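Local atomic coordinates of biofilm-associated surface protein (Staphylococcus aureus, PDB entry 7C7U), a protein that takes part in biofilm formation as a cell wall-anchored surface protein of staphylococci, probably through functional amyloid assembly controlled by calcium. Residues 398-401 with 405-408; 409-412 with 418-421. All blocks are in the same frame, centred on the assembly; numbering follows the deposited sequence.

Contact 1: 398-401 with 405-408; sequences RYER and LSDA. With CA (calcium ion), chain E; CA (calcium ion), chain D.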
ATOM      1  N   ARG A 398       0.340   1.745   1.549  1.00 36.23           N
ATOM      2  CA  ARG A 398      -0.714   0.961   2.187  1.00 40.24           C
ATOM      3  C   ARG A 398      -1.929   1.814   2.511  1.00 38.14           C
ATOM      4  O   ARG A 398      -3.050   1.303   2.510  1.00 38.66           O
ATOM      5  CB  ARG A 398      -0.190   0.267   3.446  1.00 41.89           C
ATOM      6  CG  ARG A 398       0.006   1.155   4.640  1.00 37.37           C
ATOM      7  CD  ARG A 398       0.740   0.380   5.727  1.00 43.03           C
ATOM      8  NE  ARG A 398       2.124   0.139   5.347  1.00 37.52           N
ATOM      9  CZ  ARG A 398       2.900  -0.811   5.863  1.00 40.39           C
ATOM     10  NH1 ARG A 398       2.446  -1.644   6.798  1.00 37.98           N
ATOM     11  NH2 ARG A 398       4.137  -0.926   5.430  1.00 36.22           N
ATOM     12  N   TYR A 399      -1.739   3.106   2.784  1.00 36.78           N
ATOM     13  CA  TYR A 399      -2.895   3.982   2.940  1.00 40.38           C
ATOM     14  C   TYR A 399      -3.687   4.074   1.644  1.00 37.78           C
ATOM     15  O   TYR A 399      -4.919   3.978   1.660  1.00 43.38           O
ATOM     16  CB  TYR A 399      -2.459   5.369   3.406  1.00 38.06           C
ATOM     17  CG  TYR A 399      -3.601   6.318   3.688  1.00 38.75           C
ATOM     18  CD1 TYR A 399      -4.183   7.075   2.662  1.00 36.66           C
ATOM     19  CD2 TYR A 399      -4.095   6.472   4.977  1.00 41.58           C
ATOM     20  CE1 TYR A 399      -5.208   7.949   2.914  1.00 42.76           C
ATOM     21  CE2 TYR A 399      -5.149   7.350   5.236  1.00 44.35           C
ATOM     22  CZ  TYR A 399      -5.691   8.089   4.203  1.00 40.26           C
ATOM     23  OH  TYR A 399      -6.735   8.968   4.432  1.00 48.71           O
ATOM     24  N   GLU A 400      -3.000   4.249   0.506  1.00 39.63           N
ATOM     25  CA  GLU A 400      -3.709   4.356  -0.772  1.00 40.02           C
ATOM     26  C   GLU A 400      -4.447   3.065  -1.088  1.00 45.40           C
ATOM     27  O   GLU A 400      -5.596   3.093  -1.553  1.00 41.07           O
ATOM     28  CB  GLU A 400      -2.753   4.723  -1.921  1.00 39.00           C
ATOM     29  CG  GLU A 400      -2.106   6.109  -1.790  1.00 35.28           C
ATOM     30  CD  GLU A 400      -1.598   6.695  -3.113  1.00 39.88           C
ATOM     31  OE1 GLU A 400      -2.441   7.060  -3.982  1.00 37.02           O
ATOM     32  OE2 GLU A 400      -0.355   6.828  -3.280  1.00 34.19           O
ATOM     33  N   ARG A 401      -3.814   1.923  -0.811  1.00 44.54           N
ATOM     34  CA  ARG A 401      -4.425   0.634  -1.099  1.00 43.46           C
ATOM     35  C   ARG A 401      -5.634   0.380  -0.208  1.00 45.38           C
ATOM     36  O   ARG A 401      -6.665  -0.105  -0.683  1.00 47.94           O
ATOM     37  CB  ARG A 401      -3.393  -0.481  -0.922  1.00 47.32           C
ATOM     38  CG  ARG A 401      -2.665  -0.847  -2.194  1.00 46.23           C
ATOM     39  CD  ARG A 401      -1.922  -2.166  -2.039  1.00 48.06           C
ATOM     40  NE  ARG A 401      -0.982  -2.139  -0.927  1.00 50.64           N
ATOM     41  CZ  ARG A 401       0.301  -1.819  -1.060  1.00 48.36           C
ATOM     42  NH1 ARG A 401       0.784  -1.503  -2.254  1.00 47.57           N
ATOM     43  NH2 ARG A 401       1.097  -1.810  -0.002  1.00 47.40           N
ATOM     44  N   LEU A 405      -8.089   4.314  -1.808  1.00 38.73           N
ATOM     45  CA  LEU A 405      -8.223   3.572  -3.065  1.00 39.75           C
ATOM     46  C   LEU A 405      -7.572   4.272  -4.249  1.00 41.32           C
ATOM     47  O   LEU A 405      -7.710   3.807  -5.390  1.00 44.84           O
ATOM     48  CB  LEU A 405      -9.692   3.259  -3.395  1.00 42.87           C
ATOM     49  CG  LEU A 405     -10.508   2.726  -2.228  1.00 47.79           C
ATOM     50  CD1 LEU A 405     -11.934   2.410  -2.662  1.00 45.13           C
ATOM     51  CD2 LEU A 405      -9.820   1.489  -1.654  1.00 42.88           C
ATOM     52  N   SER A 406      -6.851   5.362  -4.017  1.00 37.23           N
ATOM     53  CA  SER A 406      -6.077   5.958  -5.083  1.00 37.71           C
ATOM     54  C   SER A 406      -4.945   5.018  -5.498  1.00 44.47           C
ATOM     55  O   SER A 406      -4.597   4.061  -4.799  1.00 41.59           O
ATOM     56  CB  SER A 406      -5.528   7.311  -4.641  1.00 40.16           C
ATOM     57  OG  SER A 406      -5.122   7.287  -3.283  1.00 45.05           O
ATOM     58  N   ASP A 407      -4.358   5.315  -6.653  1.00 43.20           N
ATOM     59  CA  ASP A 407      -3.255   4.525  -7.177  1.00 43.55           C
ATOM     60  C   ASP A 407      -1.983   4.859  -6.398  1.00 40.68           C
ATOM     61  O   ASP A 407      -1.630   6.035  -6.256  1.00 37.15           O
ATOM     62  CB  ASP A 407      -3.097   4.813  -8.675  1.00 44.03           C
ATOM     63  CG  ASP A 407      -2.076   3.909  -9.363  1.00 48.85           C
ATOM     64  OD1 ASP A 407      -1.282   3.221  -8.679  1.00 47.27           O
ATOM     65  OD2 ASP A 407      -2.065   3.902 -10.611  1.00 42.41           O
ATOM     66  N   ALA A 408      -1.321   3.818  -5.859  1.00 44.45           N
ATOM     67  CA  ALA A 408      -0.069   3.977  -5.111  1.00 41.12           C
ATOM     68  C   ALA A 408       1.141   4.268  -6.000  1.00 44.85           C
ATOM     69  O   ALA A 408       2.195   4.646  -5.470  1.00 44.27           O
ATOM     70  CB  ALA A 408       0.213   2.727  -4.270  1.00 41.06           C
TER
HETATM   71 CA    CA E1003      -1.090   8.102  -5.502  1.00 38.19          CA
HETATM   72 CA    CA D1002       1.593   7.605  -2.492  1.00 38.28          CA
HETATM   73  O   HOH W   1       2.201   5.172  -3.042  1.00 37.20           O

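Contact 2: 409-412 with 418-421; sequences ENED and KNDG. With CA (calcium ion), chain E; CA (calcium ion), chain F.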
ATOM      1  N   GLU A 409       1.029   4.080  -7.321  1.00 48.22           N
ATOM      2  CA  GLU A 409       2.110   4.342  -8.272  1.00 46.15           C
ATOM      3  C   GLU A 409       1.747   5.434  -9.283  1.00 46.35           C
ATOM      4  O   GLU A 409       2.234   5.424 -10.414  1.00 52.91           O
ATOM      5  CB  GLU A 409       2.511   3.060  -9.004  1.00 49.73           C
ATOM      6  CG  GLU A 409       2.931   1.904  -8.097  1.00 51.62           C
ATOM      7  CD  GLU A 409       1.895   0.786  -8.055  1.00 57.71           C
ATOM      8  OE1 GLU A 409       0.687   1.092  -7.961  1.00 58.52           O
ATOM      9  OE2 GLU A 409       2.289  -0.399  -8.120  1.00 65.74           O
ATOM     10  N   ASN A 410       0.860   6.353  -8.909  1.00 43.69           N
ATOM     11  CA  ASN A 410       0.546   7.529  -9.727  1.00 41.67           C
ATOM     12  C   ASN A 410       0.215   8.666  -8.778  1.00 35.60           C
ATOM     13  O   ASN A 410      -0.731   8.562  -8.002  1.00 36.21           O
ATOM     14  CB  ASN A 410      -0.623   7.267 -10.683  1.00 43.45           C
ATOM     15  CG  ASN A 410      -0.911   8.454 -11.632  1.00 43.63           C
ATOM     16  OD1 ASN A 410      -0.453   9.578 -11.417  1.00 41.09           O
ATOM     17  ND2 ASN A 410      -1.679   8.188 -12.683  1.00 43.66           N
ATOM     18  N   GLU A 411       0.994   9.736  -8.814  1.00 38.27           N
ATOM     19  CA  GLU A 411       0.740  10.828  -7.881  1.00 38.10           C
ATOM     20  C   GLU A 411      -0.524  11.618  -8.218  1.00 37.33           C
ATOM     21  O   GLU A 411      -0.968  12.410  -7.386  1.00 37.03           O
ATOM     22  CB  GLU A 411       1.959  11.766  -7.802  1.00 41.96           C
ATOM     23  CG  GLU A 411       2.250  12.626  -9.029  1.00 43.28           C
ATOM     24  CD  GLU A 411       3.032  11.889 -10.098  1.00 50.26           C
ATOM     25  OE1 GLU A 411       3.143  12.415 -11.227  1.00 53.07           O
ATOM     26  OE2 GLU A 411       3.569  10.803  -9.802  1.00 52.07           O
ATOM     27  N   ASP A 412      -1.138  11.396  -9.388  1.00 35.92           N
ATOM     28  CA  ASP A 412      -2.366  12.129  -9.793  1.00 40.51           C
ATOM     29  C   ASP A 412      -3.268  11.099 -10.478  1.00 39.54           C
ATOM     30  O   ASP A 412      -3.354  11.039 -11.705  1.00 39.72           O
ATOM     31  CB  ASP A 412      -2.036  13.317 -10.696  1.00 38.73           C
ATOM     32  CG  ASP A 412      -3.277  14.106 -11.113  1.00 41.30           C
ATOM     33  OD1 ASP A 412      -4.351  13.934 -10.486  1.00 39.79           O
ATOM     34  OD2 ASP A 412      -3.169  14.889 -12.076  1.00 41.26           O
ATOM     35  N   LYS A 418      -4.461  17.875  -9.712  1.00 36.29           N
ATOM     36  CA  LYS A 418      -4.313  17.951  -8.266  1.00 40.34           C
ATOM     37  C   LYS A 418      -3.823  16.588  -7.767  1.00 35.77           C
ATOM     38  O   LYS A 418      -4.474  15.562  -8.014  1.00 34.08           O
ATOM     39  CB  LYS A 418      -5.642  18.350  -7.615  1.00 40.11           C
ATOM     40  CG  LYS A 418      -6.172  19.751  -8.027  1.00 38.34           C
ATOM     41  CD  LYS A 418      -7.460  20.083  -7.283  1.00 40.04           C
ATOM     42  CE  LYS A 418      -8.613  19.168  -7.694  1.00 42.54           C
ATOM     43  NZ  LYS A 418      -9.795  19.353  -6.815  1.00 38.78           N
ATOM     44  N   ASN A 419      -2.687  16.575  -7.062  1.00 38.18           N
ATOM     45  CA  ASN A 419      -2.096  15.308  -6.624  1.00 34.08           C
ATOM     46  C   ASN A 419      -2.903  14.671  -5.481  1.00 37.47           C
ATOM     47  O   ASN A 419      -3.580  15.349  -4.702  1.00 37.73           O
ATOM     48  CB  ASN A 419      -0.633  15.519  -6.204  1.00 37.33           C
ATOM     49  CG  ASN A 419       0.279  15.842  -7.385  1.00 39.56           C
ATOM     50  OD1 ASN A 419       0.125  15.292  -8.486  1.00 38.27           O
ATOM     51  ND2 ASN A 419       1.235  16.745  -7.161  1.00 45.02           N
ATOM     52  N   ASP A 420      -2.759  13.342  -5.352  1.00 40.69           N
ATOM     53  CA  ASP A 420      -3.661  12.542  -4.519  1.00 36.53           C
ATOM     54  C   ASP A 420      -3.703  13.030  -3.079  1.00 36.74           C
ATOM     55  O   ASP A 420      -4.784  13.276  -2.535  1.00 35.87           O
ATOM     56  CB  ASP A 420      -3.242  11.076  -4.557  1.00 36.14           C
ATOM     57  CG  ASP A 420      -3.489  10.458  -5.891  1.00 40.13           C
ATOM     58  OD1 ASP A 420      -4.056  11.157  -6.759  1.00 34.48           O
ATOM     59  OD2 ASP A 420      -3.168   9.272  -6.082  1.00 35.99           O
ATOM     60  N   GLY A 421      -2.541  13.139  -2.430  1.00 36.75           N
ATOM     61  CA  GLY A 421      -2.519  13.641  -1.063  1.00 34.87           C
ATOM     62  C   GLY A 421      -3.100  15.038  -0.939  1.00 40.35           C
ATOM     63  O   GLY A 421      -3.911  15.313  -0.048  1.00 38.59           O
TER
HETATM   64 CA    CA E1003      -1.090   8.102  -5.502  1.00 38.19          CA
HETATM   65 CA    CA F1004      -6.049  14.340  -9.035  1.00 36.95          CA

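Contact 1: 398-401 with 405-408
E400 reaches from its helix to S406, the carbonyl of D407 and A408, and joins two calcium ions with one carboxylate. Its CG stands anti to the carbonyl carbon (chi1 -64°) and the chain runs on extended, so that the carboxylate lies beside the loop. OE1 binds the chain E ion at 2.3 Å. OE2 is shared between metals, 2.2 Å from the chain D ion and a longer 2.7 Å from the chain E ion. D407 contributes only its carbonyl to the site: its O lies 2.3 Å from the chain E ion, which holds it close to E400 OE1 although both are acceptors. S406, small and polar, fits beside the carboxylate. Its OG sits between the backbone N and the carbonyl carbon (chi1 38°), which places it 2.8 Å from E400 OE1, and it is also hydrogen-bonded to S404 OG. The chain leaves the helix at L405, whose phi is positive; its N makes a weak hydrogen bond to E400 O, and its CD2 packs on R401 O. A water on the chain D ion donates to A408 O. With D389, D391, D393 and the carbonyl of L395, E400 completes an EF-hand-like DxDxDG calcium loop, in which it is the twelfth and last position.

Contact 2: 409-412 with 418-421
Two calcium ions and one backbone hydrogen bond join N410-D412 to K418-D420. At the chain E ion, N410 gives its backbone O (2.6 Å) and D420 its carboxylate atom OD2 (2.5 Å); the D420 carboxylate is also held by T413. At the chain F ion, D412 OD1 binds at 2.3 Å and the carbonyl O of K418 at 2.2 Å. The main-chain oxygen does the binding, which probably puts little demand on the side chain; K418 starts away from the 409-412 segment and its NZ is bonded to T429. An aspartate suits position 412 because, with CG anti to the backbone N (chi1 -179°), its short side chain brings OD1 to the ion; its OD2 is held by G417. Hydrogen bonding adds D420 N to E411 O, 2.9 Å long. The same oxygen receives a CA-H contact from N419. N410 OD1 accepts from D412 N at 2.8 Å, an Asx turn. Van der Waals contact is slight, E411 CG lying against the N419 side chain. The 409-412 segment, in the loop after helix 397-404, meets the start of helix 420-427, where N419 holds the N-cap position without a side-chain capping bond and D420 opens the first turn.

The chain E calcium ion is common to both contacts: E400 and D407 of contact 1 and N410 and D420 of contact 2 all bind it, which draws the carboxylates of E400 and D420 together despite their like charge. Contact 1 is partly buried, nearer the middle of the chain, and brings the loop after helix 397-404 back against the first half of that helix. Contact 2 lies at the surface and joins the connecting loop to the start of helix 420-427. In the first, one bridging carboxylate serves two metals; in the second, separate ligands serve each. Their outer ions, of chains D and F, occupy successive DxDxDG loops, consistent with a calcium-stiffened linker between the flanking beta-rich parts.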